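Local coordinates for protein malic enzyme (Entamoeba histolytica, PDB 3NV9) that probably catalyses the NAD(P)-dependent oxidative decarboxylation of malate to pyruvate, working as a dimer, at residues A[150-153]-A[154-158]; A[445-448]-A[449-453]. All coordinates share one frame; numbering follows the deposited sequence.

Interaction 1 of 2, residues A[150-153]-A[154-158]; sequences AVIE and FVQRI
Glu-153 and Arg-157, one helical turn apart, lie side by side and point the same way, joined by a salt bridge. The carboxylate oxygen OE2 of Glu-153 takes a nearly straight hydrogen bond from NH2 of Arg-157 (2.7 Å) and a weak one from its NE (3.3 Å). OE2 sits at the guanidinium edge, in its plane, yet the carboxylate is turned by 56° against that plane. NH2 reaches OE2 on its anti side, and OE2 alone takes both N-H groups. The glutamate is fully extended, with CG opposite its own backbone N (chi1 176°), whereas CG of Arg-157 leans back toward the preceding turn; the two long chains thus converge at their charged ends. Glu-153 probably helps to hold the guanidinium, whose NH1 reaches across to the carbonyls of Asp-138 and Lys-140 of the second subunit.

On another side of the helix, Ile-152 and Gln-156 also run alongside each other. CG2 of Ile-152 lies 3.5 Å from NE2 of Gln-156, a nitrogen hydrogen-bonded to OG of Ser-185. Val-151 and Val-155 meet loosely, CG1 to CG2 4.4 Å, their branched apolar side chains suiting the buried face against helix 174-185. Phe-154 turns its ring to the partner subunit, stacking on its Phe-154. Beneath these pairs run four i to i+4 backbone hydrogen bonds, such as Val-155 N to Val-151 O at 3.0 Å. The arrangement is an i, i+4 Glu-Arg salt bridge on an alpha-helix buried between helix 174-185 and the dimer partner.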
loop_
_atom_site.group_PDB
_atom_site.type_symbol
_atom_site.label_atom_id
_atom_site.label_comp_id
_atom_site.label_asym_id
_atom_site.label_seq_id
_atom_site.Cartn_x
_atom_site.Cartn_y
_atom_site.Cartn_z
ATOM N N ALA A 150 15.196 -3.407 14.260
ATOM C CA ALA A 150 14.777 -2.451 13.245
ATOM C C ALA A 150 13.399 -2.883 12.658
ATOM O O ALA A 150 12.491 -2.064 12.484
ATOM C CB ALA A 150 15.836 -2.330 12.144
ATOM N N VAL A 151 13.251 -4.178 12.407
ATOM C CA VAL A 151 12.010 -4.715 11.872
ATOM C C VAL A 151 10.920 -4.504 12.926
ATOM O O VAL A 151 9.867 -3.965 12.611
ATOM C CB VAL A 151 12.146 -6.198 11.363
ATOM C CG1 VAL A 151 10.860 -6.679 10.684
ATOM C CG2 VAL A 151 13.304 -6.334 10.341
ATOM N N ILE A 152 11.235 -4.795 14.193
ATOM C CA ILE A 152 10.253 -4.616 15.294
ATOM C C ILE A 152 9.762 -3.187 15.401
ATOM O O ILE A 152 8.545 -2.922 15.477
ATOM C CB ILE A 152 10.811 -5.109 16.654
ATOM C CG1 ILE A 152 10.908 -6.633 16.603
ATOM C CG2 ILE A 152 9.905 -4.728 17.750
ATOM C CD1 ILE A 152 11.789 -7.298 17.691
ATOM N N GLU A 153 10.721 -2.261 15.391
ATOM C CA GLU A 153 10.412 -0.831 15.522
ATOM C C GLU A 153 9.550 -0.383 14.345
ATOM O O GLU A 153 8.557 0.359 14.528
ATOM C CB GLU A 153 11.707 0.035 15.621
ATOM C CG GLU A 153 11.410 1.544 15.664
ATOM C CD GLU A 153 12.679 2.416 15.845
ATOM O OE1 GLU A 153 13.806 1.895 15.879
ATOM O OE2 GLU A 153 12.531 3.635 15.949
ATOM N N PHE A 154 9.954 -0.833 13.146
ATOM C CA PHE A 154 9.306 -0.454 11.880
ATOM C C PHE A 154 7.817 -0.835 11.888
ATOM O O PHE A 154 6.940 -0.019 11.639
ATOM C CB PHE A 154 10.030 -1.088 10.661
ATOM C CG PHE A 154 9.395 -0.738 9.356
ATOM C CD1 PHE A 154 9.858 0.329 8.622
ATOM C CD2 PHE A 154 8.294 -1.473 8.873
ATOM C CE1 PHE A 154 9.243 0.690 7.411
ATOM C CE2 PHE A 154 7.659 -1.133 7.647
ATOM C CZ PHE A 154 8.122 -0.043 6.928
ATOM N N VAL A 155 7.560 -2.082 12.214
ATOM C CA VAL A 155 6.218 -2.607 12.195
ATOM C C VAL A 155 5.349 -1.926 13.244
ATOM O O VAL A 155 4.187 -1.581 12.951
ATOM C CB VAL A 155 6.247 -4.159 12.335
ATOM C CG1 VAL A 155 4.833 -4.744 12.478
ATOM C CG2 VAL A 155 6.923 -4.737 11.157
ATOM N N GLN A 156 5.922 -1.721 14.448
ATOM C CA GLN A 156 5.265 -0.943 15.520
ATOM C C GLN A 156 4.844 0.472 15.102
ATOM O O GLN A 156 3.795 0.979 15.524
ATOM C CB GLN A 156 6.127 -0.912 16.804
ATOM C CG GLN A 156 6.066 -2.257 17.613
ATOM C CD GLN A 156 7.127 -2.393 18.739
ATOM O OE1 GLN A 156 7.942 -1.483 18.987
ATOM N NE2 GLN A 156 7.120 -3.540 19.410
ATOM N N ARG A 157 5.629 1.099 14.229
ATOM C CA ARG A 157 5.268 2.423 13.739
ATOM C C ARG A 157 4.174 2.381 12.659
ATOM O O ARG A 157 3.301 3.268 12.623
ATOM C CB ARG A 157 6.502 3.150 13.237
ATOM C CG ARG A 157 7.507 3.520 14.353
ATOM C CD ARG A 157 8.552 4.539 13.870
ATOM N NE ARG A 157 9.643 4.656 14.848
ATOM C CZ ARG A 157 9.574 5.336 16.004
ATOM N NH1 ARG A 157 8.465 6.006 16.329
ATOM N NH2 ARG A 157 10.610 5.336 16.847
ATOM N N ILE A 158 4.197 1.329 11.823
ATOM C CA ILE A 158 3.339 1.255 10.633
ATOM C C ILE A 158 2.021 0.553 10.897
ATOM O O ILE A 158 1.084 0.716 10.142
ATOM C CB ILE A 158 4.041 0.573 9.444
ATOM C CG1 ILE A 158 3.516 1.113 8.100
ATOM C CG2 ILE A 158 3.959 -0.975 9.555
ATOM C CD1 ILE A 158 4.335 0.508 6.866
#

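Interaction 2 of 2, residues A[445-448]-A[449-453]; sequences AEHD and IKEAR. With SO4 (sulfate ion), chain E.
Four consecutive i to i+4 backbone hydrogen bonds, from Ile-449 N to Ala-445 O (3.0 Å) through Ala-452 N to Asp-448 O (2.9 Å), make 445-453 a regular alpha-helical run. On its outer side Glu-451 lays its CG over one face of the His-447 imidazole, 4.1 Å from the ring centroid and displaced toward the rim near NE2, a CH-pi contact. A bend at chi2 (-45°) carries the glutamate carboxylate along the helix beside the Lys-450 amine. Glu-451 OE2 forms a salt bridge with Lys-450 NZ, 3.3 Å away, its hydrogen bond weak; OE1 is hydrogen-bonded to His-464 of the second subunit. Asp-448 OD2 pairs with Lys-368 NZ in a salt bridge, while OD1 takes a weak, long hydrogen bond from His-447 ND1. On the buried side, small Ala-445 suits close packing on Pro-415 and Ala-418 of helix 413-428 and on Ile-372 of helix 363-372.

Farther along, Arg-453 gives NE to O3 (2.6 Å) and NH2 to O4 (3.1 Å) of a sulfate, probably from the crystallisation liquor and also held by Gln-457 NE2. Its guanidinium makes a cation-pi contact with Tyr-126, whose carbonyl accepts NH1. Such two-sidedness marks an amphipathic helix packed on neighbouring helices.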
loop_
_atom_site.group_PDB
_atom_site.type_symbol
_atom_site.label_atom_id
_atom_site.label_comp_id
_atom_site.label_asym_id
_atom_site.label_seq_id
_atom_site.Cartn_x
_atom_site.Cartn_y
_atom_site.Cartn_z
ATOM N N ALA A 445 -17.079 -13.542 3.776
ATOM C CA ALA A 445 -15.841 -13.898 3.090
ATOM C C ALA A 445 -16.195 -14.152 1.647
ATOM O O ALA A 445 -15.542 -13.649 0.741
ATOM C CB ALA A 445 -15.213 -15.132 3.726
ATOM N N GLU A 446 -17.262 -14.926 1.445
ATOM C CA GLU A 446 -17.632 -15.329 0.120
ATOM C C GLU A 446 -18.015 -14.114 -0.712
ATOM O O GLU A 446 -17.649 -14.024 -1.886
ATOM C CB GLU A 446 -18.800 -16.304 0.145
ATOM C CG GLU A 446 -19.267 -16.577 -1.260
ATOM C CD GLU A 446 -20.368 -17.576 -1.268
ATOM O OE1 GLU A 446 -21.341 -17.360 -0.493
ATOM O OE2 GLU A 446 -20.253 -18.572 -2.030
ATOM N N HIS A 447 -18.737 -13.178 -0.090
ATOM C CA HIS A 447 -19.175 -11.993 -0.788
ATOM C C HIS A 447 -17.978 -11.136 -1.196
ATOM O O HIS A 447 -17.934 -10.630 -2.325
ATOM C CB HIS A 447 -20.137 -11.179 0.076
ATOM C CG HIS A 447 -20.473 -9.839 -0.508
ATOM N ND1 HIS A 447 -19.940 -8.659 -0.018
ATOM C CD2 HIS A 447 -21.249 -9.489 -1.570
ATOM C CE1 HIS A 447 -20.403 -7.635 -0.733
ATOM N NE2 HIS A 447 -21.193 -8.111 -1.681
ATOM N N ASP A 448 -16.999 -10.983 -0.300
ATOM C CA ASP A 448 -15.777 -10.228 -0.635
ATOM C C ASP A 448 -14.890 -10.828 -1.774
ATOM O O ASP A 448 -14.411 -10.110 -2.647
ATOM C CB ASP A 448 -14.942 -9.949 0.627
ATOM C CG ASP A 448 -15.612 -8.953 1.585
ATOM O OD1 ASP A 448 -16.725 -8.430 1.310
ATOM O OD2 ASP A 448 -15.004 -8.687 2.633
ATOM N N ILE A 449 -14.729 -12.131 -1.746
ATOM C CA ILE A 449 -13.872 -12.869 -2.642
ATOM C C ILE A 449 -14.525 -12.863 -4.024
ATOM O O ILE A 449 -13.869 -12.503 -5.005
ATOM C CB ILE A 449 -13.691 -14.312 -2.074
ATOM C CG1 ILE A 449 -12.775 -14.258 -0.847
ATOM C CG2 ILE A 449 -13.181 -15.271 -3.110
ATOM C CD1 ILE A 449 -12.861 -15.456 0.042
ATOM N N LYS A 450 -15.820 -13.190 -4.075
ATOM C CA LYS A 450 -16.654 -13.042 -5.293
ATOM C C LYS A 450 -16.655 -11.632 -5.911
ATOM O O LYS A 450 -16.524 -11.484 -7.111
ATOM C CB LYS A 450 -18.105 -13.509 -4.981
ATOM C CG LYS A 450 -19.144 -13.293 -6.103
ATOM C CD LYS A 450 -20.604 -13.643 -5.584
ATOM C CE LYS A 450 -21.685 -12.649 -6.068
ATOM N NZ LYS A 450 -21.485 -11.256 -5.440
ATOM N N GLU A 451 -16.808 -10.600 -5.093
ATOM C CA GLU A 451 -16.698 -9.234 -5.580
ATOM C C GLU A 451 -15.293 -8.943 -6.158
ATOM O O GLU A 451 -15.153 -8.254 -7.174
ATOM C CB GLU A 451 -16.978 -8.239 -4.441
ATOM C CG GLU A 451 -18.478 -7.822 -4.240
ATOM C CD GLU A 451 -19.198 -7.489 -5.561
ATOM O OE1 GLU A 451 -18.807 -6.512 -6.251
ATOM O OE2 GLU A 451 -20.144 -8.238 -5.933
ATOM N N ALA A 452 -14.262 -9.477 -5.524
ATOM C CA ALA A 452 -12.885 -9.192 -5.943
ATOM C C ALA A 452 -12.599 -9.886 -7.256
ATOM O O ALA A 452 -12.052 -9.273 -8.187
ATOM C CB ALA A 452 -11.862 -9.621 -4.843
ATOM N N ARG A 453 -12.995 -11.161 -7.335
ATOM C CA ARG A 453 -12.810 -11.953 -8.549
ATOM C C ARG A 453 -13.554 -11.408 -9.746
ATOM O O ARG A 453 -12.961 -11.221 -10.845
ATOM C CB ARG A 453 -13.133 -13.438 -8.287
ATOM C CG ARG A 453 -12.188 -14.017 -7.251
ATOM C CD ARG A 453 -12.517 -15.497 -6.815
ATOM N NE ARG A 453 -12.293 -16.469 -7.891
ATOM C CZ ARG A 453 -11.129 -17.056 -8.139
ATOM N NH1 ARG A 453 -10.058 -16.786 -7.398
ATOM N NH2 ARG A 453 -11.031 -17.938 -9.115
HETATM S S SO4 E . -14.590 -17.699 -10.510
HETATM O O1 SO4 E . -15.628 -18.288 -9.667
HETATM O O2 SO4 E . -15.179 -17.294 -11.787
HETATM O O3 SO4 E . -14.076 -16.531 -9.758
HETATM O O4 SO4 E . -13.515 -18.649 -10.800
#

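Overall arrangement
From the N terminus the chain first reaches interaction 1, in helix 148-158 of the N-terminal malic enzyme domain, and much later interaction 2, in the long helix 438-461 near the C terminus. Each contact joins consecutive residues of a single helix, so neither closes a loop, and the two follow in series without nesting or crossing. The centres of interactions 1 and 2 are 31 Å apart. Their nearest atoms are about 20 Å apart, so they do not touch. Helix 148-158 lies between helix 174-185 and the second subunit; helix 438-461, at 445-453, packs against helices 114-128, 363-372 and 413-428. Both also reach the partner chain, placing each at the dimer boundary.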